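Long-range contacts in glycosyl hydrolase (Bacteroides ovatus, PDB 3QC2), which is a glycosyl hydrolase, a carbohydrate-active enzyme whose family is expected to share the five-bladed beta-propeller fold of its clan: residues A[48-53]-A[71-76]; A[44-49]-A[83-88]. One frame throughout, in Å; residues are numbered along the deposited sequence. Where two conformers were deposited one is given.

Contact 1 (A[48-53]-A[71-76])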
loop_
_atom_site.group_PDB
_atom_site.type_symbol
_atom_site.label_atom_id
_atom_site.label_comp_id
_atom_site.label_asym_id
_atom_site.label_seq_id
_atom_site.Cartn_x
_atom_site.Cartn_y
_atom_site.Cartn_z
ATOM N N TRP A 48 5.287 19.801 7.827
ATOM C CA TRP A 48 4.833 18.404 7.814
ATOM C C TRP A 48 5.139 17.523 6.549
ATOM O O TRP A 48 5.036 16.293 6.622
ATOM C CB TRP A 48 3.319 18.381 8.082
ATOM C CG TRP A 48 2.501 18.954 6.952
ATOM C CD1 TRP A 48 2.284 20.271 6.677
ATOM C CD2 TRP A 48 1.791 18.216 5.959
ATOM N NE1 TRP A 48 1.494 20.397 5.568
ATOM C CE2 TRP A 48 1.171 19.148 5.109
ATOM C CE3 TRP A 48 1.617 16.854 5.708
ATOM C CZ2 TRP A 48 0.380 18.760 4.014
ATOM C CZ3 TRP A 48 0.832 16.469 4.618
ATOM C CH2 TRP A 48 0.226 17.420 3.790
ATOM N N GLU A 49 5.483 18.140 5.423
ATOM C CA GLU A 49 5.760 17.388 4.188
ATOM C C GLU A 49 7.031 17.884 3.481
ATOM O O GLU A 49 7.136 17.824 2.250
ATOM C CB GLU A 49 4.540 17.474 3.240
ATOM C CG GLU A 49 4.108 18.923 2.877
ATOM C CD GLU A 49 2.919 18.993 1.866
ATOM O OE1 GLU A 49 2.491 17.950 1.362
ATOM O OE2 GLU A 49 2.437 20.118 1.579
ATOM N N SER A 50 8.002 18.335 4.272
ATOM C CA SER A 50 9.243 18.917 3.748
ATOM C C SER A 50 10.343 17.925 3.404
ATOM O O SER A 50 11.228 18.245 2.617
ATOM C CB SER A 50 9.790 19.941 4.754
ATOM O OG SER A 50 9.995 19.346 6.024
ATOM N N ASN A 51 10.292 16.726 3.976
ATOM C CA ASN A 51 11.346 15.741 3.755
ATOM C C ASN A 51 10.962 14.641 2.768
ATOM O O ASN A 51 11.726 14.327 1.868
ATOM C CB ASN A 51 11.743 15.104 5.098
ATOM C CG ASN A 51 13.097 14.378 5.035
ATOM O OD1 ASN A 51 14.135 14.994 4.769
ATOM N ND2 ASN A 51 13.086 13.070 5.311
ATOM N N ASP A 52 9.774 14.062 2.942
ATOM C CA ASP A 52 9.337 12.924 2.127
ATOM C C ASP A 52 7.823 12.892 1.895
ATOM O O ASP A 52 7.061 13.164 2.796
ATOM C CB ASP A 52 9.715 11.611 2.852
ATOM C CG ASP A 52 11.216 11.537 3.228
ATOM O OD1 ASP A 52 12.089 11.695 2.334
ATOM O OD2 ASP A 52 11.509 11.298 4.421
ATOM N N THR A 53 7.414 12.554 0.668
ATOM C CA THR A 53 5.989 12.356 0.317
ATOM C C THR A 53 5.947 11.065 -0.497
ATOM O O THR A 53 6.357 11.052 -1.625
ATOM C CB THR A 53 5.389 13.544 -0.477
ATOM O OG1 THR A 53 6.170 13.788 -1.641
ATOM C CG2 THR A 53 5.353 14.797 0.374
ATOM N N ALA A 71 3.381 11.638 4.434
ATOM C CA ALA A 71 4.274 12.792 4.447
ATOM C C ALA A 71 5.037 12.861 5.760
ATOM O O ALA A 71 4.473 12.598 6.831
ATOM C CB ALA A 71 3.487 14.049 4.245
ATOM N N GLU A 72 6.319 13.232 5.680
ATOM C CA GLU A 72 7.175 13.347 6.870
ATOM C C GLU A 72 7.960 14.638 6.922
ATOM O O GLU A 72 8.424 15.150 5.892
ATOM C CB GLU A 72 8.186 12.192 6.924
ATOM C CG GLU A 72 7.609 10.835 7.254
ATOM C CD GLU A 72 8.659 9.729 7.205
ATOM O OE1 GLU A 72 9.721 9.932 6.573
ATOM O OE2 GLU A 72 8.419 8.654 7.778
ATOM N N ASP A 73 8.106 15.142 8.151
ATOM C CA ASP A 73 8.899 16.355 8.434
ATOM C C ASP A 73 10.353 15.925 8.673
ATOM O O ASP A 73 10.665 14.730 8.699
ATOM C CB ASP A 73 8.352 17.095 9.683
ATOM C CG ASP A 73 9.192 18.365 10.062
ATOM O OD1 ASP A 73 9.805 18.986 9.157
ATOM O OD2 ASP A 73 9.230 18.721 11.262
ATOM N N LYS A 74 11.251 16.905 8.828
ATOM C CA LYS A 74 12.666 16.620 9.123
ATOM C C LYS A 74 12.875 16.500 10.677
ATOM O O LYS A 74 14.014 16.658 11.183
ATOM C CB LYS A 74 13.566 17.716 8.548
ATOM C CG LYS A 74 13.494 17.865 7.024
ATOM C CD LYS A 74 14.289 19.107 6.580
ATOM C CE LYS A 74 14.160 19.392 5.075
ATOM N NZ LYS A 74 14.863 18.382 4.235
ATOM N N SER A 75 11.772 16.209 11.417
ATOM C CA SER A 75 11.793 16.053 12.907
ATOM C C SER A 75 12.764 14.946 13.428
ATOM O O SER A 75 13.041 14.878 14.642
ATOM C CB SER A 75 10.362 15.775 13.439
ATOM O OG SER A 75 9.816 14.556 12.897
ATOM N N GLY A 76 13.255 14.085 12.518
ATOM C CA GLY A 76 14.188 13.002 12.880
ATOM C C GLY A 76 15.311 12.788 11.871
ATOM O O GLY A 76 15.380 13.472 10.821
HETATM O O HOH W 1 4.088 15.043 8.673
#
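A classic beta bulge sits where the hairpin of strands 52-61 and 64-72 opens, with Asn51 and Asp52 both facing Glu72. The carbonyl oxygen of Glu72 takes a well-formed bond from Asn51 N (3.1 Å), almost in line with its C=O, and a weak one from Asp52 N (3.4 Å). The return bond, Glu72 N to Asp52 O, is 3.0 Å long and lies in the carbonyl plane. One step on, Thr53 and Ala71 form a non-hydrogen-bonded pair, and the CA-H of Ala71 points at Asp52 O.

On the side of the sheet that carries Ala71, its methyl is covered by Trp48 and Glu49. Trp48 CZ3 comes to 3.6 Å from Ala71 CB, although the residue leaves the backbone heading away: chi1 of 69° tucks CG between its own N and carbonyl carbon, which swings the six-membered ring back. Glu49 CB meets the same methyl, while Glu49 CG lies 3.7 Å above the centre of the indole. The other side is acidic. Asp52 OD2 and Glu72 OE1 approach to 3.1 Å with their carboxylate planes 59° apart, a repulsion probably eased by Arg70, salt-bridged to Glu72 OE2, and by a long, weak ion pair from Arg82 to each. A classic bulge thus marks the open end of an antiparallel beta hairpin, two neighbouring strands of a four-stranded sheet that is probably one blade of a beta-propeller.

Contact 2 (A[44-49]-A[83-88])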
loop_
_atom_site.group_PDB
_atom_site.type_symbol
_atom_site.label_atom_id
_atom_site.label_comp_id
_atom_site.label_asym_id
_atom_site.label_seq_id
_atom_site.Cartn_x
_atom_site.Cartn_y
_atom_site.Cartn_z
ATOM N N ASP A 44 2.953 23.338 18.074
ATOM C CA ASP A 44 3.702 24.305 17.250
ATOM C C ASP A 44 3.545 23.998 15.761
ATOM O O ASP A 44 3.197 22.890 15.395
ATOM C CB ASP A 44 5.200 24.274 17.631
ATOM C CG ASP A 44 5.981 25.488 17.095
ATOM O OD1 ASP A 44 5.423 26.619 17.087
ATOM O OD2 ASP A 44 7.159 25.305 16.708
ATOM N N SER A 45 3.801 24.991 14.910
ATOM C CA SER A 45 3.711 24.793 13.460
ATOM C C SER A 45 4.917 24.016 12.965
ATOM O O SER A 45 6.025 24.231 13.429
ATOM C CB SER A 45 3.604 26.139 12.720
ATOM O OG SER A 45 2.384 26.791 13.023
ATOM N N ILE A 46 4.688 23.095 12.027
ATOM C CA ILE A 46 5.766 22.291 11.447
ATOM C C ILE A 46 5.598 22.083 9.935
ATOM O O ILE A 46 4.467 22.025 9.418
ATOM C CB ILE A 46 5.877 20.880 12.117
ATOM C CG1 ILE A 46 4.574 20.083 11.944
ATOM C CG2 ILE A 46 6.249 21.007 13.609
ATOM C CD1 ILE A 46 4.664 18.709 12.476
ATOM N N ALA A 47 6.738 21.958 9.241
ATOM C CA ALA A 47 6.766 21.689 7.809
ATOM C C ALA A 47 6.538 20.190 7.629
ATOM O O ALA A 47 7.459 19.428 7.305
ATOM C CB ALA A 47 8.095 22.117 7.209
ATOM N N TRP A 48 5.287 19.801 7.827
ATOM C CA TRP A 48 4.833 18.404 7.814
ATOM C C TRP A 48 5.139 17.523 6.549
ATOM O O TRP A 48 5.036 16.293 6.622
ATOM C CB TRP A 48 3.319 18.381 8.082
ATOM C CG TRP A 48 2.501 18.954 6.952
ATOM C CD1 TRP A 48 2.284 20.271 6.677
ATOM C CD2 TRP A 48 1.791 18.216 5.959
ATOM N NE1 TRP A 48 1.494 20.397 5.568
ATOM C CE2 TRP A 48 1.171 19.148 5.109
ATOM C CE3 TRP A 48 1.617 16.854 5.708
ATOM C CZ2 TRP A 48 0.380 18.760 4.014
ATOM C CZ3 TRP A 48 0.832 16.469 4.618
ATOM C CH2 TRP A 48 0.226 17.420 3.790
ATOM N N GLU A 49 5.483 18.140 5.423
ATOM C CA GLU A 49 5.760 17.388 4.188
ATOM C C GLU A 49 7.031 17.884 3.481
ATOM O O GLU A 49 7.136 17.824 2.250
ATOM C CB GLU A 49 4.540 17.474 3.240
ATOM C CG GLU A 49 4.108 18.923 2.877
ATOM C CD GLU A 49 2.919 18.993 1.866
ATOM O OE1 GLU A 49 2.491 17.950 1.362
ATOM O OE2 GLU A 49 2.437 20.118 1.579
ATOM N N THR A 83 7.801 12.001 11.937
ATOM C CA THR A 83 6.373 11.792 12.226
ATOM C C THR A 83 5.592 11.781 10.923
ATOM O O THR A 83 5.625 12.752 10.161
ATOM C CB THR A 83 5.799 12.854 13.175
ATOM O OG1 THR A 83 6.511 12.828 14.413
ATOM C CG2 THR A 83 4.321 12.577 13.458
ATOM N N SER A 84 4.887 10.675 10.678
ATOM C CA SER A 84 4.105 10.496 9.448
ATOM C C SER A 84 2.676 10.975 9.579
ATOM O O SER A 84 1.980 10.612 10.511
ATOM C CB SER A 84 4.108 9.031 9.011
ATOM O OG SER A 84 5.390 8.645 8.582
ATOM N N ARG A 85 2.261 11.804 8.625
ATOM C CA ARG A 85 0.891 12.318 8.536
ATOM C C ARG A 85 0.443 12.129 7.079
ATOM O O ARG A 85 1.284 12.068 6.167
ATOM C CB ARG A 85 0.830 13.784 8.951
ATOM C CG ARG A 85 1.275 14.048 10.405
ATOM C CD ARG A 85 1.267 15.542 10.751
ATOM N NE ARG A 85 1.755 15.792 12.119
ATOM C CZ ARG A 85 3.048 15.867 12.475
ATOM N NH1 ARG A 85 4.025 15.707 11.575
ATOM N NH2 ARG A 85 3.370 16.096 13.740
ATOM N N LEU A 86 -0.863 12.023 6.850
ATOM C CA LEU A 86 -1.359 11.783 5.498
ATOM C C LEU A 86 -1.840 13.046 4.812
ATOM O O LEU A 86 -2.735 13.747 5.313
ATOM C CB LEU A 86 -2.470 10.742 5.494
ATOM C CG LEU A 86 -2.157 9.393 6.152
ATOM C CD1 LEU A 86 -3.317 8.453 5.934
ATOM C CD2 LEU A 86 -0.887 8.780 5.622
ATOM N N GLY A 87 -1.229 13.335 3.665
ATOM C CA GLY A 87 -1.604 14.467 2.832
ATOM C C GLY A 87 -2.730 14.037 1.924
ATOM O O GLY A 87 -2.923 12.842 1.698
ATOM N N TYR A 88 -3.474 15.011 1.406
ATOM C CA TYR A 88 -4.636 14.763 0.533
ATOM C C TYR A 88 -4.418 15.465 -0.810
ATOM O O TYR A 88 -4.021 16.608 -0.845
ATOM C CB TYR A 88 -5.900 15.306 1.222
ATOM C CG TYR A 88 -7.221 15.220 0.419
ATOM C CD1 TYR A 88 -7.513 16.138 -0.591
ATOM C CD2 TYR A 88 -8.183 14.246 0.719
ATOM C CE1 TYR A 88 -8.716 16.073 -1.307
ATOM C CE2 TYR A 88 -9.378 14.170 0.016
ATOM C CZ TYR A 88 -9.643 15.085 -0.996
ATOM O OH TYR A 88 -10.835 15.016 -1.689
HETATM O O HOH W 1 4.088 15.043 8.673
#
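Ile46 drops its terminal methyl onto one face of the Arg85 guanidinium, CD1 lying 3.3 Å from CZ. Two torsions put it there: chi1 of 60° holds CG1 between the backbone N and the carbonyl carbon, and chi2 of 176° then stretches CD1 away from the backbone. Arg85 reaches across from strand 84-91 on a chain extended from CG to NE, then turns at chi4 (82°), which sets the guanidinium face towards the isoleucine; the two side chains cross at about a right angle. Against the opposite face rests Thr83 CG2, 3.4 Å above the plane and off towards the rim. In the plane, at the edge, NH1 gives a hydrogen bond of 3.0 Å to a water that also meets Trp48 O, so the group is sandwiched between methyls and tied at its rim.

Farther along, the indole of Trp48 abuts the strand edge-on: CH2 lies 3.6 Å from Gly87 CA, close to the ring plane, an approach eased by the missing side chain. The indole NE1 bonds to Lys101 O, and Phe37 and Cys39 of the neighbouring strand 37-39 also pack on Arg85. Here a short two-stranded ribbon, 37-39 with 44-46, and the turn after it lie over one face of a four-stranded antiparallel sheet, consistent with a blade of the beta-propeller expected for this clan.

Contacts 1 and 2 lie side by side, their centres about 7 Å apart and each about 19 Å from the centre of the chain. Both start from the same turn: Trp48 and Glu49 belong to each, and the indole spans strands 64-72 and 84-91. Those strands are antiparallel neighbours in the sheet, and Ala71 N probably gives a hydrogen bond to Arg85 O (2.8 Å). The water on Trp48 O also lies 3.1 Å from Ala71 O, bringing contact 1 into the polar network round Arg85. Glu49 adds a further tie, its carboxylate salt-bridged to Arg99 on the last strand of that sheet and hydrogen-bonded to Tyr69. Together they place the chain just before strand 52-61 across strands 64-72 and 84-91.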